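Local atomic coordinates of possible protein of nuclear scaffold (Encephalitozoon cuniculi, PDB entry 3KAE), a protein that probably serves as a subunit of the anaphase-promoting complex (APC/C), its N-terminal tetratricopeptide-repeat domain, the part present here, pairing with a second copy to form a homodimer. Residues C[180-191]-C[209-218]. Residues are numbered along the deposited sequence; the frame is centred on the assembly and turned at random.
Sequences YVSDSIEFHESL and YFISNAARRY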
ATOM      1  N   TYR C 180      21.086  -6.719 -16.692  1.00 67.47           N
ATOM      2  CA  TYR C 180      21.590  -6.608 -15.330  1.00 46.00           C
ATOM      3  C   TYR C 180      21.914  -7.985 -14.777  1.00 59.42           C
ATOM      4  O   TYR C 180      22.901  -8.178 -14.057  1.00 51.13           O
ATOM      5  CB  TYR C 180      20.582  -5.904 -14.431  1.00 66.31           C
ATOM      6  CG  TYR C 180      20.747  -6.204 -12.959  1.00 49.21           C
ATOM      7  CD1 TYR C 180      20.075  -7.261 -12.372  1.00 48.85           C
ATOM      8  CD2 TYR C 180      21.571  -5.425 -12.154  1.00 60.57           C
ATOM      9  CE1 TYR C 180      20.212  -7.539 -11.016  1.00 45.62           C
ATOM     10  CE2 TYR C 180      21.724  -5.701 -10.798  1.00 42.19           C
ATOM     11  CZ  TYR C 180      21.038  -6.760 -10.243  1.00 48.42           C
ATOM     12  OH  TYR C 180      21.176  -7.033  -8.912  1.00 49.53           O
ATOM     13  N   VAL C 181      21.066  -8.943 -15.123  1.00 46.27           N
ATOM     14  CA  VAL C 181      21.270 -10.312 -14.712  1.00 59.25           C
ATOM     15  C   VAL C 181      22.495 -10.920 -15.413  1.00 62.03           C
ATOM     16  O   VAL C 181      23.296 -11.592 -14.781  1.00 56.07           O
ATOM     17  CB  VAL C 181      20.040 -11.171 -15.023  1.00 59.32           C
ATOM     18  CG1 VAL C 181      20.225 -12.574 -14.482  1.00 49.99           C
ATOM     19  CG2 VAL C 181      18.775 -10.535 -14.440  1.00 59.26           C
ATOM     20  N   SER C 182      22.619 -10.683 -16.715  1.00 60.37           N
ATOM     21  CA  SER C 182      23.757 -11.153 -17.489  1.00 60.83           C
ATOM     22  C   SER C 182      25.063 -10.657 -16.879  1.00 73.75           C
ATOM     23  O   SER C 182      26.006 -11.432 -16.674  1.00 61.58           O
ATOM     24  CB  SER C 182      23.652 -10.665 -18.931  1.00 67.08           C
ATOM     25  OG  SER C 182      22.403 -11.000 -19.503  1.00 88.02           O
ATOM     26  N   ASP C 183      25.108  -9.355 -16.601  1.00 51.52           N
ATOM     27  CA  ASP C 183      26.296  -8.737 -16.047  1.00 61.48           C
ATOM     28  C   ASP C 183      26.662  -9.362 -14.717  1.00 72.65           C
ATOM     29  O   ASP C 183      27.846  -9.630 -14.446  1.00 75.60           O
ATOM     30  CB  ASP C 183      26.101  -7.234 -15.897  1.00 63.08           C
ATOM     31  CG  ASP C 183      26.012  -6.526 -17.233  1.00 77.09           C
ATOM     32  OD1 ASP C 183      26.106  -7.199 -18.281  1.00 82.21           O
ATOM     33  OD2 ASP C 183      25.845  -5.290 -17.236  1.00 76.56           O
ATOM     34  N   SER C 184      25.640  -9.609 -13.907  1.00 58.23           N
ATOM     35  CA  SER C 184      25.810 -10.190 -12.580  1.00 51.85           C
ATOM     36  C   SER C 184      26.380 -11.597 -12.685  1.00 53.92           C
ATOM     37  O   SER C 184      27.296 -11.965 -11.956  1.00 53.20           O
ATOM     38  CB  SER C 184      24.474 -10.211 -11.809  1.00 46.69           C
ATOM     39  OG  SER C 184      23.954  -8.899 -11.624  1.00 48.49           O
ATOM     40  N   ILE C 185      25.836 -12.396 -13.588  1.00 54.50           N
ATOM     41  CA  ILE C 185      26.332 -13.751 -13.730  1.00 65.09           C
ATOM     42  C   ILE C 185      27.817 -13.667 -14.112  1.00 79.62           C
ATOM     43  O   ILE C 185      28.679 -14.347 -13.539  1.00 69.13           O
ATOM     44  CB  ILE C 185      25.568 -14.544 -14.809  1.00 65.30           C
ATOM     45  CG1 ILE C 185      24.099 -14.714 -14.440  1.00 61.04           C
ATOM     46  CG2 ILE C 185      26.206 -15.920 -14.984  1.00 65.45           C
ATOM     47  CD1 ILE C 185      23.261 -15.303 -15.557  1.00 64.92           C
ATOM     48  N   GLU C 186      28.113 -12.796 -15.067  1.00 54.26           N
ATOM     49  CA  GLU C 186      29.478 -12.653 -15.538  1.00 71.02           C
ATOM     50  C   GLU C 186      30.418 -12.148 -14.454  1.00 71.86           C
ATOM     51  O   GLU C 186      31.542 -12.662 -14.320  1.00 66.96           O
ATOM     52  CB  GLU C 186      29.560 -11.731 -16.753  1.00 70.48           C
ATOM     53  CG  GLU C 186      30.989 -11.558 -17.257  1.00 78.91           C
ATOM     54  CD  GLU C 186      31.107 -10.572 -18.409  1.00105.78           C
ATOM     55  OE1 GLU C 186      30.077 -10.268 -19.047  1.00102.46           O
ATOM     56  OE2 GLU C 186      32.237 -10.102 -18.672  1.00114.80           O
ATOM     57  N   PHE C 187      29.977 -11.138 -13.701  1.00 62.48           N
ATOM     58  CA  PHE C 187      30.856 -10.550 -12.707  1.00 56.16           C
ATOM     59  C   PHE C 187      31.166 -11.578 -11.632  1.00 65.96           C
ATOM     60  O   PHE C 187      32.280 -11.615 -11.102  1.00 67.67           O
ATOM     61  CB  PHE C 187      30.280  -9.285 -12.078  1.00 75.44           C
ATOM     62  CG  PHE C 187      31.054  -8.819 -10.876  1.00 74.87           C
ATOM     63  CD1 PHE C 187      30.694  -9.235  -9.602  1.00 53.85           C
ATOM     64  CD2 PHE C 187      32.189  -8.015 -11.028  1.00 61.10           C
ATOM     65  CE1 PHE C 187      31.423  -8.835  -8.494  1.00 58.56           C
ATOM     66  CE2 PHE C 187      32.916  -7.602  -9.929  1.00 58.11           C
ATOM     67  CZ  PHE C 187      32.531  -8.010  -8.651  1.00 62.57           C
ATOM     68  N   HIS C 188      30.185 -12.419 -11.321  1.00 63.75           N
ATOM     69  CA  HIS C 188      30.363 -13.398 -10.263  1.00 67.70           C
ATOM     70  C   HIS C 188      31.574 -14.280 -10.553  1.00 81.24           C
ATOM     71  O   HIS C 188      32.397 -14.554  -9.677  1.00 66.53           O
ATOM     72  CB  HIS C 188      29.134 -14.281 -10.109  1.00 57.60           C
ATOM     73  CG  HIS C 188      29.402 -15.526  -9.327  1.00 69.74           C
ATOM     74  ND1 HIS C 188      29.490 -15.533  -7.950  1.00 67.93           N
ATOM     75  CD2 HIS C 188      29.643 -16.795  -9.727  1.00 85.64           C
ATOM     76  CE1 HIS C 188      29.749 -16.760  -7.535  1.00 76.59           C
ATOM     77  NE2 HIS C 188      29.852 -17.545  -8.597  1.00 94.07           N
ATOM     78  N   GLU C 189      31.677 -14.726 -11.797  1.00 99.02           N
ATOM     79  CA  GLU C 189      32.730 -15.652 -12.176  1.00 90.80           C
ATOM     80  C   GLU C 189      33.975 -14.958 -12.727  1.00 89.36           C
ATOM     81  O   GLU C 189      35.006 -15.594 -12.895  1.00 70.30           O
ATOM     82  CB  GLU C 189      32.200 -16.690 -13.173  1.00 90.48           C
ATOM     83  N   SER C 190      33.899 -13.659 -12.997  1.00 91.62           N
ATOM     84  CA  SER C 190      35.047 -12.965 -13.587  1.00 68.34           C
ATOM     85  C   SER C 190      35.565 -11.792 -12.757  1.00 77.08           C
ATOM     86  O   SER C 190      36.693 -11.338 -12.974  1.00 92.82           O
ATOM     87  CB  SER C 190      34.723 -12.458 -14.997  1.00 69.52           C
ATOM     88  OG  SER C 190      34.199 -11.132 -14.959  1.00 73.60           O
ATOM     89  N   LEU C 191      34.759 -11.292 -11.830  1.00 83.08           N
ATOM     90  CA  LEU C 191      35.151 -10.138 -11.027  1.00 74.00           C
ATOM     91  C   LEU C 191      35.557  -8.963 -11.902  1.00 66.60           C
ATOM     92  O   LEU C 191      36.373  -8.143 -11.497  1.00 69.00           O
ATOM     93  CB  LEU C 191      36.295 -10.486 -10.071  1.00 67.50           C
ATOM     94  CG  LEU C 191      35.978 -11.421  -8.900  1.00100.31           C
ATOM     95  CD1 LEU C 191      35.594 -12.802  -9.394  1.00106.80           C
ATOM     96  CD2 LEU C 191      37.186 -11.507  -7.985  1.00108.70           C
ATOM     97  N   TYR C 209      22.273  -1.772  -6.708  1.00 44.00           N
ATOM     98  CA  TYR C 209      22.112  -3.215  -6.583  1.00 52.76           C
ATOM     99  C   TYR C 209      23.375  -3.944  -7.042  1.00 42.22           C
ATOM    100  O   TYR C 209      23.909  -4.772  -6.320  1.00 51.86           O
ATOM    101  CB  TYR C 209      20.911  -3.693  -7.408  1.00 51.15           C
ATOM    102  CG  TYR C 209      19.594  -3.098  -6.989  1.00 54.43           C
ATOM    103  CD1 TYR C 209      18.803  -3.730  -6.035  1.00 60.54           C
ATOM    104  CD2 TYR C 209      19.134  -1.911  -7.549  1.00 48.87           C
ATOM    105  CE1 TYR C 209      17.589  -3.200  -5.643  1.00 64.69           C
ATOM    106  CE2 TYR C 209      17.921  -1.365  -7.169  1.00 63.78           C
ATOM    107  CZ  TYR C 209      17.138  -2.017  -6.210  1.00 77.55           C
ATOM    108  OH  TYR C 209      15.913  -1.491  -5.799  1.00 65.57           O
ATOM    109  N   PHE C 210      23.852  -3.626  -8.239  1.00 50.16           N
ATOM    110  CA  PHE C 210      25.027  -4.323  -8.790  1.00 54.67           C
ATOM    111  C   PHE C 210      26.260  -4.206  -7.887  1.00 46.54           C
ATOM    112  O   PHE C 210      26.828  -5.202  -7.461  1.00 50.10           O
ATOM    113  CB  PHE C 210      25.349  -3.834 -10.197  1.00 55.88           C
ATOM    114  CG  PHE C 210      26.347  -4.704 -10.922  1.00 52.95           C
ATOM    115  CD1 PHE C 210      25.916  -5.783 -11.675  1.00 61.30           C
ATOM    116  CD2 PHE C 210      27.710  -4.457 -10.822  1.00 65.87           C
ATOM    117  CE1 PHE C 210      26.812  -6.595 -12.329  1.00 52.65           C
ATOM    118  CE2 PHE C 210      28.620  -5.250 -11.476  1.00 60.03           C
ATOM    119  CZ  PHE C 210      28.171  -6.325 -12.236  1.00 69.82           C
ATOM    120  N   ILE C 211      26.650  -2.984  -7.572  1.00 55.18           N
ATOM    121  CA  ILE C 211      27.769  -2.760  -6.676  1.00 58.31           C
ATOM    122  C   ILE C 211      27.566  -3.407  -5.302  1.00 67.54           C
ATOM    123  O   ILE C 211      28.526  -3.896  -4.697  1.00 61.97           O
ATOM    124  CB  ILE C 211      28.065  -1.260  -6.510  1.00 63.28           C
ATOM    125  CG1 ILE C 211      28.203  -0.583  -7.879  1.00 60.03           C
ATOM    126  CG2 ILE C 211      29.314  -1.048  -5.664  1.00 51.51           C
ATOM    127  CD1 ILE C 211      29.058  -1.323  -8.829  1.00 54.06           C
ATOM    128  N   SER C 212      26.330  -3.391  -4.798  1.00 51.90           N
ATOM    129  CA  SER C 212      26.032  -4.044  -3.521  1.00 63.21           C
ATOM    130  C   SER C 212      26.309  -5.550  -3.638  1.00 58.69           C
ATOM    131  O   SER C 212      26.966  -6.158  -2.788  1.00 46.90           O
ATOM    132  CB  SER C 212      24.574  -3.793  -3.085  1.00 61.75           C
ATOM    133  OG  SER C 212      24.384  -2.432  -2.743  1.00 68.02           O
ATOM    134  N   ASN C 213      25.809  -6.162  -4.698  1.00 44.67           N
ATOM    135  CA  ASN C 213      26.037  -7.563  -4.876  1.00 45.04           C
ATOM    136  C   ASN C 213      27.555  -7.802  -5.061  1.00 58.13           C
ATOM    137  O   ASN C 213      28.114  -8.764  -4.526  1.00 56.77           O
ATOM    138  CB  ASN C 213      25.212  -8.088  -6.041  1.00 44.24           C
ATOM    139  CG  ASN C 213      23.735  -8.243  -5.683  1.00 51.57           C
ATOM    140  OD1 ASN C 213      23.382  -8.355  -4.511  1.00 53.23           O
ATOM    141  ND2 ASN C 213      22.876  -8.257  -6.691  1.00 42.52           N
ATOM    142  N   ALA C 214      28.220  -6.901  -5.786  1.00 68.57           N
ATOM    143  CA  ALA C 214      29.673  -6.984  -5.981  1.00 62.21           C
ATOM    144  C   ALA C 214      30.389  -7.070  -4.641  1.00 69.25           C
ATOM    145  O   ALA C 214      31.216  -7.957  -4.429  1.00 65.97           O
ATOM    146  CB  ALA C 214      30.210  -5.778  -6.801  1.00 52.12           C
ATOM    147  N   ALA C 215      30.063  -6.144  -3.742  1.00 68.68           N
ATOM    148  CA  ALA C 215      30.685  -6.078  -2.427  1.00 66.67           C
ATOM    149  C   ALA C 215      30.538  -7.403  -1.681  1.00 66.70           C
ATOM    150  O   ALA C 215      31.434  -7.822  -0.951  1.00 66.74           O
ATOM    151  CB  ALA C 215      30.088  -4.937  -1.629  1.00 59.92           C
ATOM    152  N   ARG C 216      29.409  -8.065  -1.895  1.00 68.39           N
ATOM    153  CA  ARG C 216      29.083  -9.301  -1.204  1.00 69.49           C
ATOM    154  C   ARG C 216      29.944 -10.423  -1.755  1.00 72.06           C
ATOM    155  O   ARG C 216      30.512 -11.222  -1.011  1.00 66.58           O
ATOM    156  CB  ARG C 216      27.595  -9.628  -1.401  1.00 78.14           C
ATOM    157  CG  ARG C 216      27.138 -10.935  -0.793  1.00 80.23           C
ATOM    158  CD  ARG C 216      25.745 -11.256  -1.283  1.00100.71           C
ATOM    159  NE  ARG C 216      25.734 -11.480  -2.724  1.00112.51           N
ATOM    160  CZ  ARG C 216      24.663 -11.323  -3.497  1.00111.85           C
ATOM    161  NH1 ARG C 216      23.514 -10.923  -2.962  1.00117.55           N
ATOM    162  NH2 ARG C 216      24.744 -11.560  -4.801  1.00 81.97           N
ATOM    163  N   ARG C 217      30.022 -10.493  -3.076  1.00 67.82           N
ATOM    164  CA  ARG C 217      30.869 -11.481  -3.723  1.00 62.55           C
ATOM    165  C   ARG C 217      32.323 -11.343  -3.271  1.00 80.32           C
ATOM    166  O   ARG C 217      32.997 -12.337  -2.972  1.00 79.50           O
ATOM    167  CB  ARG C 217      30.804 -11.326  -5.240  1.00 77.46           C
ATOM    168  CG  ARG C 217      31.707 -12.292  -5.985  1.00 70.34           C
ATOM    169  CD  ARG C 217      31.350 -13.733  -5.648  1.00 75.94           C
ATOM    170  NE  ARG C 217      32.072 -14.673  -6.510  1.00 94.19           N
ATOM    171  CZ  ARG C 217      32.325 -15.943  -6.197  1.00 92.41           C
ATOM    172  NH1 ARG C 217      31.922 -16.441  -5.035  1.00101.12           N
ATOM    173  NH2 ARG C 217      32.976 -16.715  -7.055  1.00 72.21           N
ATOM    174  N   TYR C 218      32.809 -10.108  -3.240  1.00 72.50           N
ATOM    175  CA  TYR C 218      34.159  -9.850  -2.779  1.00 82.78           C
ATOM    176  C   TYR C 218      34.385 -10.395  -1.378  1.00 86.24           C
ATOM    177  O   TYR C 218      35.420 -10.990  -1.099  1.00 79.30           O
ATOM    178  CB  TYR C 218      34.470  -8.356  -2.808  1.00 83.89           C
ATOM    179  CG  TYR C 218      34.769  -7.826  -4.185  1.00 73.96           C
ATOM    180  CD1 TYR C 218      35.731  -8.429  -4.981  1.00 82.90           C
ATOM    181  CD2 TYR C 218      34.098  -6.720  -4.686  1.00 81.22           C
ATOM    182  CE1 TYR C 218      36.016  -7.951  -6.248  1.00 81.21           C
ATOM    183  CE2 TYR C 218      34.370  -6.231  -5.951  1.00 73.51           C
ATOM    184  CZ  TYR C 218      35.342  -6.848  -6.730  1.00 82.90           C
ATOM    185  OH  TYR C 218      35.635  -6.375  -7.996  1.00 62.74           O
TER
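F187 and F210 reach across from two nearly parallel helices, and each is a knob in a hole of the facing helix. The axes of 180-190 and 209-218 come within 10.4 Å at their closest approach and cross at -24°. F210 sits among Y180, D183, S184 and F187. Its CG lies anti to the backbone N (chi1 -168°), which sends the ring across to the opposite helix. There F210 CE1 meets S184 N edge-on at 3.6 Å. F210 CZ touches F187 CB at 3.6 Å, and the ring edge faces the F187 ring in an offset edge-to-face pair. F187 fills the hole formed by F210, A214, R217 and Y218. F187 CE1 packs against A214 CB at 3.7 Å. The F187 edge in turn points at the face of Y218, planes 83° apart, so the three rings form an aromatic cluster. L191 CD2 adds a looser contact with Y218 CE1.

Polar groups lie at both ends. At one end, R217 NE donates to H188 O at 3.2 Å, and NH2 adds a weak bond to the same oxygen. The R217 chain bends at chi2 to bring the guanidinium there. The H188 ring lies over one face of it, modelled too close for the detail to be trusted. At the other end, Y180 crosses Y209 at about a right angle, its CE2 and OH meeting Y209 CB. S184 OG lies over the Y180 ring and bonds Y180 O at 2.7 Å. F23 of the second subunit meets the Y180 and Y209 rings edge-to-face, tying this end to the dimer interface.

The packing is consistent with a tetratricopeptide-repeat domain. Interlocked aromatic rings fill the middle. R217 fixes itself on H188 O with one good bond and one weak one, while Y180 OH and N213 ND2 are held by the two carboxylate oxygens of E151, outside both segments.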